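Long-range contacts in 2-c-methyl-d-erythritol 4-phosphate cytidylyltransferase (Streptococcus pneumoniae, PDB 2VSI), which transfers the cytidylyl group of CTP to D-ribitol 5-phosphate, giving CDP-L-ribitol and diphosphate: residues 109-114 with 172-177; 115-120 with 218-223. One frame throughout, in Å; residues are numbered along the deposited sequence.

Interaction 1. Residues 109-114 with 172-177; sequences VVTHDS and QTFRCK. With CDF (4-amino-1-{5-O-[(R)-hydroxy(phosphonooxy)phosphoryl]-alpha-D-arabinofuranosyl}pyrimidin-2(1H)-one), chain D.
Val109 pairs with Phe174 and Thr111 with Gln172 as hydrogen-bonded antiparallel pairs. Val109 N donates a hydrogen bond to Phe174 O at 2.6 Å, nearly straight at 170°. Phe174 N returns one to Val109 O at 3.2 Å. Thr111 N donates to Gln172 O in a more bent bond (136°), and Gln172 N donates to Thr111 O. Gln172 O also accepts a hydrogen bond from Thr111 OG1, so one residue grips it twice. With chi1 at 77°, OG1 faces that oxygen from between its own N and carbonyl carbon.

The Val109, Thr111 and Phe174 side chains pack on one face of the sheet. Val109 CG1 lies 3.5 Å from Phe174 CE1, the side chains running alongside. Thr111 CG2 meets the Phe174 ring obliquely, 3.5 Å from CZ; the side chains cross at about a right angle. Cys176 SG of the following helix touches Val109 CG1.

On the other face, in the non-hydrogen-bonded pair, Val110 CG1 touches Thr173 OG1, whose polar partner is Asn127.

Ser114 OG is 2.6 Å from O3' of the bound nucleotide. Strands 108-113 and 165-175 are neighbours in the mixed sheet of the GT-A-like cytidylyltransferase fold; the first leads into the CTP site.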
# COMPACT_ATOMS: atom_id res chain seq x y z
N VAL B 109 -5.60 -25.07 7.87
CA VAL B 109 -6.62 -24.32 7.14
C VAL B 109 -5.97 -23.18 6.35
O VAL B 109 -5.18 -22.41 6.89
CB VAL B 109 -7.75 -23.77 8.08
CG1 VAL B 109 -7.19 -23.24 9.38
CG2 VAL B 109 -8.60 -22.71 7.39
N VAL B 110 -6.30 -23.10 5.06
CA VAL B 110 -5.84 -22.01 4.21
C VAL B 110 -6.93 -20.94 4.15
O VAL B 110 -7.84 -21.00 3.31
CB VAL B 110 -5.45 -22.49 2.80
CG1 VAL B 110 -4.94 -21.32 1.96
CG2 VAL B 110 -4.41 -23.59 2.88
N THR B 111 -6.83 -19.96 5.05
CA THR B 111 -7.80 -18.87 5.12
C THR B 111 -7.55 -17.88 3.98
O THR B 111 -6.40 -17.64 3.60
CB THR B 111 -7.74 -18.13 6.47
OG1 THR B 111 -6.61 -17.25 6.51
CG2 THR B 111 -7.65 -19.11 7.63
N HIS B 112 -8.62 -17.30 3.44
CA HIS B 112 -8.49 -16.40 2.29
C HIS B 112 -9.69 -15.46 2.13
O HIS B 112 -10.83 -15.89 2.25
CB HIS B 112 -8.27 -17.23 1.02
CG HIS B 112 -7.90 -16.43 -0.17
ND1 HIS B 112 -6.63 -15.90 -0.35
CD2 HIS B 112 -8.62 -16.05 -1.26
CE1 HIS B 112 -6.59 -15.24 -1.50
NE2 HIS B 112 -7.78 -15.32 -2.06
N ASP B 113 -9.42 -14.19 1.85
CA ASP B 113 -10.49 -13.23 1.54
C ASP B 113 -11.26 -13.64 0.29
O ASP B 113 -10.66 -13.87 -0.77
CB ASP B 113 -9.91 -11.83 1.32
CG ASP B 113 -9.29 -11.25 2.57
OD1 ASP B 113 -9.64 -11.68 3.68
OD2 ASP B 113 -8.46 -10.33 2.43
N SER B 114 -12.58 -13.72 0.40
CA SER B 114 -13.46 -13.96 -0.75
C SER B 114 -13.35 -12.87 -1.82
O SER B 114 -13.61 -13.14 -2.99
CB SER B 114 -14.92 -14.08 -0.31
OG SER B 114 -15.43 -12.82 0.13
N GLN B 172 -3.68 -16.62 4.48
CA GLN B 172 -3.03 -16.80 5.78
C GLN B 172 -3.34 -18.23 6.22
O GLN B 172 -4.51 -18.62 6.29
CB GLN B 172 -3.55 -15.78 6.80
CG GLN B 172 -3.32 -14.33 6.41
CD GLN B 172 -3.69 -13.36 7.52
OE1 GLN B 172 -4.63 -13.59 8.28
NE2 GLN B 172 -2.95 -12.25 7.61
N THR B 173 -2.30 -19.01 6.48
CA THR B 173 -2.47 -20.45 6.71
C THR B 173 -1.93 -20.91 8.06
O THR B 173 -0.93 -20.38 8.55
CB THR B 173 -1.81 -21.26 5.58
OG1 THR B 173 -2.43 -20.90 4.34
CG2 THR B 173 -1.94 -22.76 5.80
N PHE B 174 -2.62 -21.88 8.65
CA PHE B 174 -2.26 -22.44 9.96
C PHE B 174 -3.03 -23.72 10.31
O PHE B 174 -4.00 -24.08 9.63
CB PHE B 174 -2.46 -21.41 11.07
CG PHE B 174 -3.74 -20.62 10.96
CD1 PHE B 174 -4.96 -21.18 11.33
CD2 PHE B 174 -3.72 -19.30 10.52
CE1 PHE B 174 -6.13 -20.46 11.23
CE2 PHE B 174 -4.89 -18.56 10.43
CZ PHE B 174 -6.10 -19.15 10.78
N ARG B 175 -2.59 -24.38 11.37
CA ARG B 175 -3.28 -25.54 11.92
C ARG B 175 -4.50 -25.09 12.70
O ARG B 175 -4.44 -24.10 13.43
CB ARG B 175 -2.33 -26.33 12.82
CG ARG B 175 -1.28 -27.07 12.04
CD ARG B 175 -0.16 -27.59 12.89
NE ARG B 175 0.96 -28.04 12.06
CZ ARG B 175 1.89 -27.24 11.55
NH1 ARG B 175 1.86 -25.94 11.78
NH2 ARG B 175 2.86 -27.75 10.80
N CYS B 176 -5.60 -25.82 12.54
CA CYS B 176 -6.88 -25.45 13.13
C CYS B 176 -6.85 -25.39 14.65
O CYS B 176 -7.31 -24.41 15.24
CB CYS B 176 -7.97 -26.41 12.66
SG CYS B 176 -8.14 -26.43 10.88
N LYS B 177 -6.30 -26.43 15.27
CA LYS B 177 -6.16 -26.48 16.72
C LYS B 177 -5.26 -25.34 17.22
O LYS B 177 -5.54 -24.74 18.26
CB LYS B 177 -5.61 -27.84 17.17
CG LYS B 177 -5.73 -28.09 18.67
CD LYS B 177 -5.16 -29.45 19.04
CE LYS B 177 -5.05 -29.62 20.54
NZ LYS B 177 -4.01 -28.72 21.11
O3B CDF D . -11.23 -6.72 6.33
PB CDF D . -12.36 -5.76 6.00
O1B CDF D . -12.06 -4.32 6.34
O2B CDF D . -13.73 -6.23 6.45
O3A CDF D . -12.42 -5.76 4.39
PA CDF D . -13.06 -6.98 3.55
O1A CDF D . -14.52 -7.08 3.90
O2A CDF D . -12.67 -6.79 2.11
O5' CDF D . -12.27 -8.26 4.15
C5' CDF D . -12.14 -9.47 3.40
C4' CDF D . -13.12 -10.55 3.89
O4' CDF D . -13.34 -10.46 5.30
C3' CDF D . -14.47 -10.40 3.20
O3' CDF D . -14.70 -11.49 2.30
C2' CDF D . -15.49 -10.37 4.33
O2' CDF D . -16.50 -9.40 4.06
C1' CDF D . -14.66 -9.96 5.54
N1 CDF D . -15.23 -10.43 6.82
C2 CDF D . -15.25 -11.79 7.22
O2 CDF D . -14.77 -12.68 6.49
N3 CDF D . -15.79 -12.13 8.40
C4 CDF D . -16.32 -11.19 9.22
N4 CDF D . -16.87 -11.55 10.40
C6 CDF D . -15.76 -9.49 7.62
C5 CDF D . -16.32 -9.85 8.85

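Interaction 2. Residues 115-120 with 218-223; sequences VRPFIT and LKITTV. With CDF (4-amino-1-{5-O-[(R)-hydroxy(phosphonooxy)phosphoryl]-alpha-D-arabinofuranosyl}pyrimidin-2(1H)-one), chain D.
The guanidinium of Arg116 carries the Lys219 chain over one face, with Lys219 CB 3.6 Å above the plane and over its centre. Lys219 CG and CD continue past NH1. The Phe118 ring meets Leu218 CB obliquely, with CD2 4.4 Å away. These groups join two loops beside the nucleotide site of the GT-A-like cytidylyltransferase fold. One loop follows strand 108-113. The other precedes helix 223-232.

The loops share one backbone hydrogen bond. Ile220 N donates to Val115 O at 2.8 Å, almost straight at 169° and in the carbonyl plane. Lys219 CA also makes a C-H...O contact to Val115 O. Arg116 CA makes another to Leu218 O, and Arg116 CG touches the same oxygen.

Apolar contacts lie beside this bond. Pro117 CG meets Ile220 CD1 at 3.8 Å, the two side chains crossing at about a right angle. Pro117 also packs on helix 33-43, and Phe118 on helix 223-232. Val115 CB lies 4.3 Å from Ile220 CB.

Asp113 lies beside both basic groups. Its OD2 forms a salt bridge with Arg116 NH1, which probably helps hold the guanidinium with its face against the Lys219 chain. The same OD2 packs against Lys219 CE. The Lys219 chain is extended, with CG anti to its backbone N (chi1 -165°), and runs toward the diphosphate of the bound nucleotide. Thr221 OG1 comes near O2A on the alpha phosphate. Val115 CG2 approaches that oxygen at 3.3 Å. Lys219 NZ makes a weak hydrogen bond of 3.4 Å to O3B of the terminal phosphate.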
# COMPACT_ATOMS: atom_id res chain seq x y z
N VAL B 115 -12.98 -11.66 -1.40
CA VAL B 115 -12.81 -10.50 -2.30
C VAL B 115 -11.40 -10.39 -2.89
O VAL B 115 -10.99 -9.33 -3.36
CB VAL B 115 -13.15 -9.15 -1.59
CG1 VAL B 115 -14.65 -9.04 -1.31
CG2 VAL B 115 -12.33 -8.96 -0.30
N ARG B 116 -10.67 -11.50 -2.85
CA ARG B 116 -9.36 -11.63 -3.49
C ARG B 116 -9.42 -12.80 -4.46
O ARG B 116 -8.93 -13.90 -4.15
CB ARG B 116 -8.28 -11.88 -2.43
CG ARG B 116 -7.78 -10.62 -1.73
CD ARG B 116 -6.60 -10.91 -0.84
NE ARG B 116 -5.68 -9.78 -0.73
CZ ARG B 116 -5.67 -8.89 0.27
NH1 ARG B 116 -6.54 -8.97 1.27
NH2 ARG B 116 -4.78 -7.91 0.27
N PRO B 117 -10.06 -12.59 -5.64
CA PRO B 117 -10.28 -13.68 -6.59
C PRO B 117 -9.10 -13.96 -7.53
O PRO B 117 -9.14 -14.94 -8.27
CB PRO B 117 -11.48 -13.18 -7.40
CG PRO B 117 -11.33 -11.71 -7.40
CD PRO B 117 -10.62 -11.32 -6.13
N PHE B 118 -8.07 -13.13 -7.47
CA PHE B 118 -6.89 -13.27 -8.35
C PHE B 118 -5.74 -14.02 -7.69
O PHE B 118 -4.56 -13.76 -7.96
CB PHE B 118 -6.44 -11.92 -8.91
CG PHE B 118 -7.51 -11.21 -9.69
CD1 PHE B 118 -7.81 -11.59 -10.99
CD2 PHE B 118 -8.24 -10.17 -9.11
CE1 PHE B 118 -8.81 -10.94 -11.72
CE2 PHE B 118 -9.24 -9.52 -9.82
CZ PHE B 118 -9.53 -9.91 -11.14
N ILE B 119 -6.09 -14.94 -6.82
CA ILE B 119 -5.13 -15.82 -6.19
C ILE B 119 -4.78 -16.92 -7.20
O ILE B 119 -5.66 -17.44 -7.88
CB ILE B 119 -5.69 -16.38 -4.86
CG1 ILE B 119 -4.76 -17.44 -4.25
CG2 ILE B 119 -7.13 -16.89 -5.04
CD1 ILE B 119 -5.20 -17.91 -2.88
N THR B 120 -3.49 -17.24 -7.34
CA THR B 120 -3.04 -18.31 -8.23
C THR B 120 -2.86 -19.60 -7.46
O THR B 120 -2.82 -19.60 -6.23
CB THR B 120 -1.70 -17.97 -8.96
OG1 THR B 120 -0.66 -17.74 -8.00
CG2 THR B 120 -1.85 -16.75 -9.87
N LEU B 218 -5.47 -8.51 -5.95
CA LEU B 218 -6.26 -7.35 -5.52
C LEU B 218 -7.32 -7.69 -4.49
O LEU B 218 -7.93 -8.77 -4.54
CB LEU B 218 -6.93 -6.72 -6.76
CG LEU B 218 -7.93 -5.56 -6.67
CD1 LEU B 218 -7.26 -4.24 -6.28
CD2 LEU B 218 -8.65 -5.40 -8.00
N LYS B 219 -7.54 -6.77 -3.55
CA LYS B 219 -8.62 -6.90 -2.59
C LYS B 219 -9.77 -5.97 -2.98
O LYS B 219 -9.67 -4.74 -2.80
CB LYS B 219 -8.14 -6.60 -1.18
CG LYS B 219 -9.09 -7.06 -0.09
CD LYS B 219 -8.83 -6.35 1.23
CE LYS B 219 -9.42 -7.13 2.40
NZ LYS B 219 -9.05 -6.56 3.72
N ILE B 220 -10.85 -6.55 -3.52
CA ILE B 220 -11.99 -5.76 -4.01
C ILE B 220 -12.83 -5.18 -2.85
O ILE B 220 -13.65 -5.88 -2.24
CB ILE B 220 -12.84 -6.57 -5.02
CG1 ILE B 220 -11.99 -6.99 -6.22
CG2 ILE B 220 -14.06 -5.77 -5.48
CD1 ILE B 220 -12.54 -8.15 -7.02
N THR B 221 -12.60 -3.90 -2.56
CA THR B 221 -13.27 -3.21 -1.46
C THR B 221 -14.05 -1.98 -1.95
O THR B 221 -15.20 -1.78 -1.55
CB THR B 221 -12.27 -2.80 -0.35
OG1 THR B 221 -11.71 -3.98 0.24
CG2 THR B 221 -12.96 -1.98 0.75
N THR B 222 -13.42 -1.17 -2.79
CA THR B 222 -14.03 0.07 -3.28
C THR B 222 -14.64 -0.14 -4.66
O THR B 222 -14.55 -1.23 -5.24
CB THR B 222 -13.01 1.23 -3.36
OG1 THR B 222 -12.06 0.96 -4.39
CG2 THR B 222 -12.29 1.43 -2.03
N VAL B 223 -15.28 0.90 -5.18
CA VAL B 223 -15.83 0.88 -6.53
C VAL B 223 -14.73 0.85 -7.58
O VAL B 223 -14.77 0.01 -8.48
CB VAL B 223 -16.84 2.03 -6.79
CG1 VAL B 223 -18.21 1.66 -6.25
CG2 VAL B 223 -16.35 3.34 -6.18
O3B CDF D . -11.23 -6.72 6.33
PB CDF D . -12.36 -5.76 6.00
O1B CDF D . -12.06 -4.32 6.34
O2B CDF D . -13.73 -6.23 6.45
O3A CDF D . -12.42 -5.76 4.39
PA CDF D . -13.06 -6.98 3.55
O1A CDF D . -14.52 -7.08 3.90
O2A CDF D . -12.67 -6.79 2.11
O5' CDF D . -12.27 -8.26 4.15
C5' CDF D . -12.14 -9.47 3.40
C4' CDF D . -13.12 -10.55 3.89
O4' CDF D . -13.34 -10.46 5.30
C3' CDF D . -14.47 -10.40 3.20
O3' CDF D . -14.70 -11.49 2.30
C2' CDF D . -15.49 -10.37 4.33
O2' CDF D . -16.50 -9.40 4.06
C1' CDF D . -14.66 -9.96 5.54
N1 CDF D . -15.23 -10.43 6.82
C2 CDF D . -15.25 -11.79 7.22
O2 CDF D . -14.77 -12.68 6.49
N3 CDF D . -15.79 -12.13 8.40
C4 CDF D . -16.32 -11.19 9.22
N4 CDF D . -16.87 -11.55 10.40
C6 CDF D . -15.76 -9.49 7.62
C5 CDF D . -16.32 -9.85 8.85

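Overall arrangement
Interaction 1 is the more deeply placed contact. All its touching residues are buried, and its centre is about 6 Å from the centre of the chain. Interaction 2 is partly buried, with its centre about 11 Å out. The first joins two strands through regular backbone pairing. The second joins loops and relies more on side chains. Their centres are about 17 Å apart, yet both hang on strand 108-113 and the loop that follows it. His112 CE1 packs against Ile119 CD1 at 3.3 Å. Asp113 forms a salt bridge with Arg116 and touches Lys219. Both contacts reach the same nucleotide: Ser114 lies at its sugar, while Lys219 lies at its phosphates.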